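Long-range contacts in beta-1,4-exocellulase (Thermobifida fusca, PDB 4B4H), which probably hydrolyses beta-1,4-glucosidic bonds of cellulose as a cellobiohydrolase of glycoside hydrolase family 6, this chain being its catalytic domain: residues N291-P296 with I317-H322; P323-N328 with D374-P379. All blocks are in the same frame, centred on the assembly; numbering follows the deposited sequence.

Interaction 1. Residues N291-P296 with I317-H322; sequences NGWGGP and IDRRIH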
# COMPACT_ATOMS: atom_id res chain seq x y z
N ASN A 291 4.02 -7.52 6.78
CA ASN A 291 5.14 -8.21 6.11
C ASN A 291 6.24 -8.73 7.04
O ASN A 291 7.39 -8.90 6.62
CB ASN A 291 5.75 -7.37 4.99
CG ASN A 291 6.55 -6.22 5.51
OD1 ASN A 291 6.40 -5.81 6.66
ND2 ASN A 291 7.37 -5.65 4.65
N GLY A 292 5.87 -9.04 8.27
CA GLY A 292 6.83 -9.59 9.23
C GLY A 292 7.29 -10.99 8.83
O GLY A 292 8.46 -11.35 8.98
N TRP A 293 6.35 -11.77 8.31
CA TRP A 293 6.58 -13.17 7.95
C TRP A 293 7.32 -13.92 9.04
O TRP A 293 8.31 -14.59 8.78
CB TRP A 293 7.30 -13.23 6.61
CG TRP A 293 6.39 -12.88 5.45
CD1 TRP A 293 6.43 -11.74 4.64
CD2 TRP A 293 5.26 -13.66 4.93
NE1 TRP A 293 5.43 -11.77 3.70
CE2 TRP A 293 4.71 -12.89 3.81
CE3 TRP A 293 4.67 -14.89 5.26
CZ2 TRP A 293 3.62 -13.33 3.10
CZ3 TRP A 293 3.56 -15.32 4.52
CH2 TRP A 293 3.07 -14.56 3.46
N GLY A 294 6.82 -13.83 10.26
CA GLY A 294 7.43 -14.54 11.38
C GLY A 294 6.72 -15.83 11.73
O GLY A 294 5.84 -16.30 11.02
N GLY A 295 7.08 -16.39 12.88
CA GLY A 295 6.46 -17.63 13.34
C GLY A 295 7.24 -18.86 12.92
O GLY A 295 8.30 -18.73 12.29
N PRO A 296 6.72 -20.06 13.25
CA PRO A 296 7.47 -21.32 13.04
C PRO A 296 7.99 -21.52 11.62
O PRO A 296 9.00 -22.19 11.43
CB PRO A 296 6.44 -22.40 13.37
CG PRO A 296 5.50 -21.75 14.33
CD PRO A 296 5.47 -20.28 14.01
N ILE A 317 11.60 -15.11 3.38
CA ILE A 317 10.64 -14.85 4.45
C ILE A 317 9.24 -14.60 3.88
O ILE A 317 8.27 -15.03 4.47
CB ILE A 317 11.08 -13.74 5.43
CG1 ILE A 317 11.18 -12.38 4.72
CG2 ILE A 317 12.38 -14.16 6.10
CD1 ILE A 317 11.17 -11.20 5.67
N ASP A 318 9.15 -13.90 2.75
CA ASP A 318 7.90 -13.78 2.01
C ASP A 318 7.62 -15.15 1.40
O ASP A 318 8.28 -15.53 0.42
CB ASP A 318 8.05 -12.71 0.92
CG ASP A 318 6.76 -12.46 0.14
OD1 ASP A 318 5.78 -13.24 0.22
OD2 ASP A 318 6.74 -11.44 -0.59
N ARG A 319 6.66 -15.87 1.99
CA ARG A 319 6.38 -17.26 1.61
C ARG A 319 5.23 -17.40 0.61
O ARG A 319 4.75 -18.51 0.35
CB ARG A 319 6.08 -18.11 2.84
CG ARG A 319 7.21 -18.13 3.85
CD ARG A 319 7.01 -19.27 4.84
NE ARG A 319 5.68 -19.20 5.46
CZ ARG A 319 5.39 -18.52 6.56
NH1 ARG A 319 6.35 -17.87 7.21
NH2 ARG A 319 4.15 -18.52 7.04
N ARG A 320 4.81 -16.31 0.01
CA ARG A 320 3.68 -16.38 -0.92
C ARG A 320 3.99 -17.25 -2.14
O ARG A 320 5.14 -17.51 -2.46
CB ARG A 320 3.30 -14.99 -1.37
CG ARG A 320 2.58 -14.20 -0.30
CD ARG A 320 2.24 -12.83 -0.83
NE ARG A 320 3.43 -11.99 -0.98
CZ ARG A 320 3.43 -10.79 -1.54
NH1 ARG A 320 2.31 -10.28 -2.07
NH2 ARG A 320 4.55 -10.09 -1.60
N ILE A 321 2.94 -17.69 -2.83
CA ILE A 321 3.15 -18.50 -4.04
C ILE A 321 3.71 -17.62 -5.17
O ILE A 321 4.55 -18.06 -5.94
CB ILE A 321 1.86 -19.25 -4.48
CG1 ILE A 321 1.41 -20.20 -3.36
CG2 ILE A 321 2.08 -20.01 -5.79
CD1 ILE A 321 0.05 -20.86 -3.56
N HIS A 322 3.24 -16.38 -5.22
CA HIS A 322 3.56 -15.45 -6.29
C HIS A 322 3.38 -14.06 -5.75
O HIS A 322 2.47 -13.84 -4.96
CB HIS A 322 2.57 -15.65 -7.42
CG HIS A 322 2.92 -14.91 -8.67
ND1 HIS A 322 2.54 -13.64 -8.90
CD2 HIS A 322 3.63 -15.32 -9.80
CE1 HIS A 322 3.00 -13.24 -10.09
NE2 HIS A 322 3.65 -14.27 -10.65
O HOH W 1 8.70 -16.46 6.75
O HOH W 2 4.77 -16.13 8.39
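Trp293 and Ile317 bring their two loops closest, with CA atoms 5.6 Å apart, and neither 291-296 nor 317-322 forms a helix or strand; the indole of Trp293 lies flat against the backbone of the partner loop. Trp293 CG is anti to its own carbonyl carbon (chi1 -73°), which carries the ring across residues 317-320. Asp318 CA stands over the five-membered ring of Trp293, 3.6 Å from its centroid and 9° off the normal, a CH-pi contact, while Arg319 N lies over the same face. Beside this CH-pi contact, Trp293 CB meets Ile317 CB, and Ile317 O presses to 3.0 Å from Trp293 CG, oblique to the ring. At the benzo end, Arg320 CG approaches Trp293 CZ2 to 3.7 Å. The guanidinium of Arg319 turns one face to Trp293 CE3, its plane 81° from that of the indole, so the two flat groups do not stack.

Arg320 grips Asp318 side-on: NE donates to OD1 and NH2 to OD2 of Asp318 in a nearly straight, two-point salt bridge, the latter at 2.8 Å, with both oxygens lying close to the guanidinium plane. Asp318 OD1 also accepts from the backbone N of Arg320, closing an Asx turn. Water bridges the other flank. One water joins the carbonyl oxygens of Trp293 and Ile317 to Arg319 NH1; a second links Gly294 O to that same nitrogen. Trp293 NE1 donates outside the contact, to Tyr229 O, and Arg320 NH1 weakly to OD1 of Asn228, a predicted substrate-binding residue.

The contact thus joins two loops through a buried aromatic face and bridging water, while the charge of Arg320 is probably largely balanced by Asp318, whose two-point grip holds the guanidinium in a fixed plane beside the predicted substrate site.

Interaction 2. Residues P323-N328 with D374-P379; sequences PGNWCN and DRMCDP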
# COMPACT_ATOMS: atom_id res chain seq x y z
N PRO A 323 4.24 -13.10 -6.17
CA PRO A 323 4.10 -11.74 -5.60
C PRO A 323 2.80 -11.01 -5.97
O PRO A 323 2.45 -10.05 -5.30
CB PRO A 323 5.35 -11.00 -6.11
CG PRO A 323 5.82 -11.78 -7.28
CD PRO A 323 5.39 -13.20 -7.09
N GLY A 324 2.09 -11.48 -6.99
CA GLY A 324 0.78 -10.95 -7.36
C GLY A 324 -0.39 -11.41 -6.48
O GLY A 324 -1.54 -10.98 -6.68
N ASN A 325 -0.11 -12.29 -5.52
CA ASN A 325 -1.14 -12.68 -4.54
C ASN A 325 -1.27 -11.66 -3.40
O ASN A 325 -0.42 -11.59 -2.50
CB ASN A 325 -0.86 -14.08 -4.00
CG ASN A 325 -1.10 -15.17 -5.03
OD1 ASN A 325 -1.75 -14.94 -6.06
ND2 ASN A 325 -0.61 -16.37 -4.73
N TRP A 326 -2.35 -10.88 -3.44
CA TRP A 326 -2.51 -9.71 -2.58
C TRP A 326 -3.59 -9.81 -1.53
O TRP A 326 -3.69 -8.93 -0.69
CB TRP A 326 -2.78 -8.47 -3.44
CG TRP A 326 -4.04 -8.57 -4.26
CD1 TRP A 326 -4.15 -8.96 -5.59
CD2 TRP A 326 -5.43 -8.33 -3.83
NE1 TRP A 326 -5.46 -8.97 -6.00
CE2 TRP A 326 -6.27 -8.60 -5.00
CE3 TRP A 326 -6.03 -7.92 -2.63
CZ2 TRP A 326 -7.65 -8.46 -4.96
CZ3 TRP A 326 -7.42 -7.79 -2.60
CH2 TRP A 326 -8.22 -8.05 -3.74
N CYS A 327 -4.42 -10.85 -1.59
CA CYS A 327 -5.62 -10.90 -0.74
C CYS A 327 -5.49 -11.84 0.45
O CYS A 327 -5.31 -13.05 0.27
CB CYS A 327 -6.90 -11.22 -1.52
SG CYS A 327 -8.35 -11.01 -0.49
N ASN A 328 -5.66 -11.27 1.64
CA ASN A 328 -5.67 -12.01 2.91
C ASN A 328 -4.67 -13.18 2.95
O ASN A 328 -5.07 -14.35 3.11
CB ASN A 328 -7.10 -12.52 3.22
CG ASN A 328 -8.11 -11.38 3.40
OD1 ASN A 328 -7.79 -10.35 3.97
ND2 ASN A 328 -9.33 -11.58 2.89
N ASP A 374 -14.43 -10.62 -5.72
CA ASP A 374 -13.15 -10.67 -6.44
C ASP A 374 -12.50 -12.01 -6.14
O ASP A 374 -12.17 -12.29 -4.99
CB ASP A 374 -12.25 -9.51 -5.99
CG ASP A 374 -11.00 -9.33 -6.87
OD1 ASP A 374 -10.33 -10.33 -7.21
OD2 ASP A 374 -10.67 -8.17 -7.20
N ARG A 375 -12.32 -12.84 -7.17
CA ARG A 375 -11.89 -14.22 -6.98
C ARG A 375 -10.44 -14.34 -6.50
O ARG A 375 -10.05 -15.37 -5.96
CB ARG A 375 -12.16 -15.08 -8.22
CG ARG A 375 -13.63 -15.42 -8.42
CD ARG A 375 -13.81 -16.76 -9.11
NE ARG A 375 -13.27 -17.85 -8.29
CZ ARG A 375 -13.34 -19.14 -8.61
NH1 ARG A 375 -13.95 -19.53 -9.73
NH2 ARG A 375 -12.82 -20.04 -7.80
N MET A 376 -9.65 -13.27 -6.63
CA MET A 376 -8.32 -13.27 -6.00
C MET A 376 -8.36 -13.41 -4.46
O MET A 376 -7.34 -13.71 -3.84
CB MET A 376 -7.49 -12.07 -6.47
CG MET A 376 -6.75 -12.32 -7.79
SD MET A 376 -5.57 -13.71 -7.80
CE MET A 376 -4.16 -12.97 -6.98
N CYS A 377 -9.54 -13.21 -3.87
CA CYS A 377 -9.73 -13.42 -2.43
C CYS A 377 -10.28 -14.81 -2.10
O CYS A 377 -10.44 -15.17 -0.92
CB CYS A 377 -10.67 -12.36 -1.88
SG CYS A 377 -9.86 -10.76 -1.85
N ASP A 378 -10.56 -15.56 -3.14
CA ASP A 378 -11.18 -16.88 -3.04
C ASP A 378 -10.05 -17.91 -2.96
O ASP A 378 -9.22 -17.99 -3.87
CB ASP A 378 -12.07 -17.08 -4.28
CG ASP A 378 -12.70 -18.47 -4.38
OD1 ASP A 378 -12.54 -19.34 -3.48
OD2 ASP A 378 -13.38 -18.67 -5.42
N PRO A 379 -10.00 -18.68 -1.86
CA PRO A 379 -8.91 -19.66 -1.71
C PRO A 379 -8.81 -20.61 -2.90
O PRO A 379 -7.71 -20.99 -3.29
CB PRO A 379 -9.29 -20.45 -0.46
CG PRO A 379 -10.45 -19.78 0.16
CD PRO A 379 -10.82 -18.57 -0.64
O HOH W 3 -4.82 -13.04 -3.63
O HOH W 4 -9.53 -14.16 1.77
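Cys327, whose SG is anti to its backbone N (chi1 -171°), reaches across to Cys377 SG, which stands anti to its own carbonyl carbon, and the two sulfurs close a disulfide between the loops with a 2.0 Å SG-SG bond and a chi3 of 102°. Cys377 SG also lies obliquely beside the indole of Trp326, 4.4 Å from the centroid of the six-membered ring, a sulfur-aromatic contact.

Farther along the same ring, Met376 CB packs 3.7 Å from Trp326 NE1. The methionine chain then bends at both chi2 and chi3, bringing its methyl CE to two oxygens of the partner loop, Asn325 OD1 and Gly324 O, the former at 3.2 Å. Asn325 OD1 has its hydrogen bond from Asn387. At the rim of the indole the carboxylate of Asp374 stands almost perpendicular to the ring (84°), with OD2 near the ring plane and 3.8 Å from Trp326 CZ2. Its OD1 accepts from Met376 N through the anti lone pair, an Asx turn at the start of the 3-10 segment 375-377.

Two waters bridge the loops: one accepts from Cys327 N and donates to Met376 O at 2.6 Å, the other accepts from Asn328 ND2 and donates to Cys377 O. Separately, the backbone N of Asn328 donates to OD2 of Asp359, the predicted proton acceptor.

A covalent cross-link, hydrated polar bridges and a sulfur- and methylene-lined indole therefore tie the 374-379 loop to the one bearing Trp326, a predicted substrate-binding residue, and probably limit how far that ring can shift.

Interactions 1 and 2 follow each other along the chain, residues 317-322 running directly into 323-328, and their centres lie 15 Å apart. One probable hydrogen bond joins them, Arg320 NH1 to Asn325 O at 3.1 Å. Both border the predicted substrate site: the side chains of Arg320 and Trp326 come within about 3 and 4 Å, respectively, of that of Asn228, and the Arg320 side chain is about 5 Å from that of His188. Interaction 2 also reaches the predicted proton acceptor Asp359, whose side chain is about 4 Å from that of Cys327. One continuous loop is thus fastened at two points beside the probable active site, noncovalently in interaction 1 and by a disulfide in interaction 2.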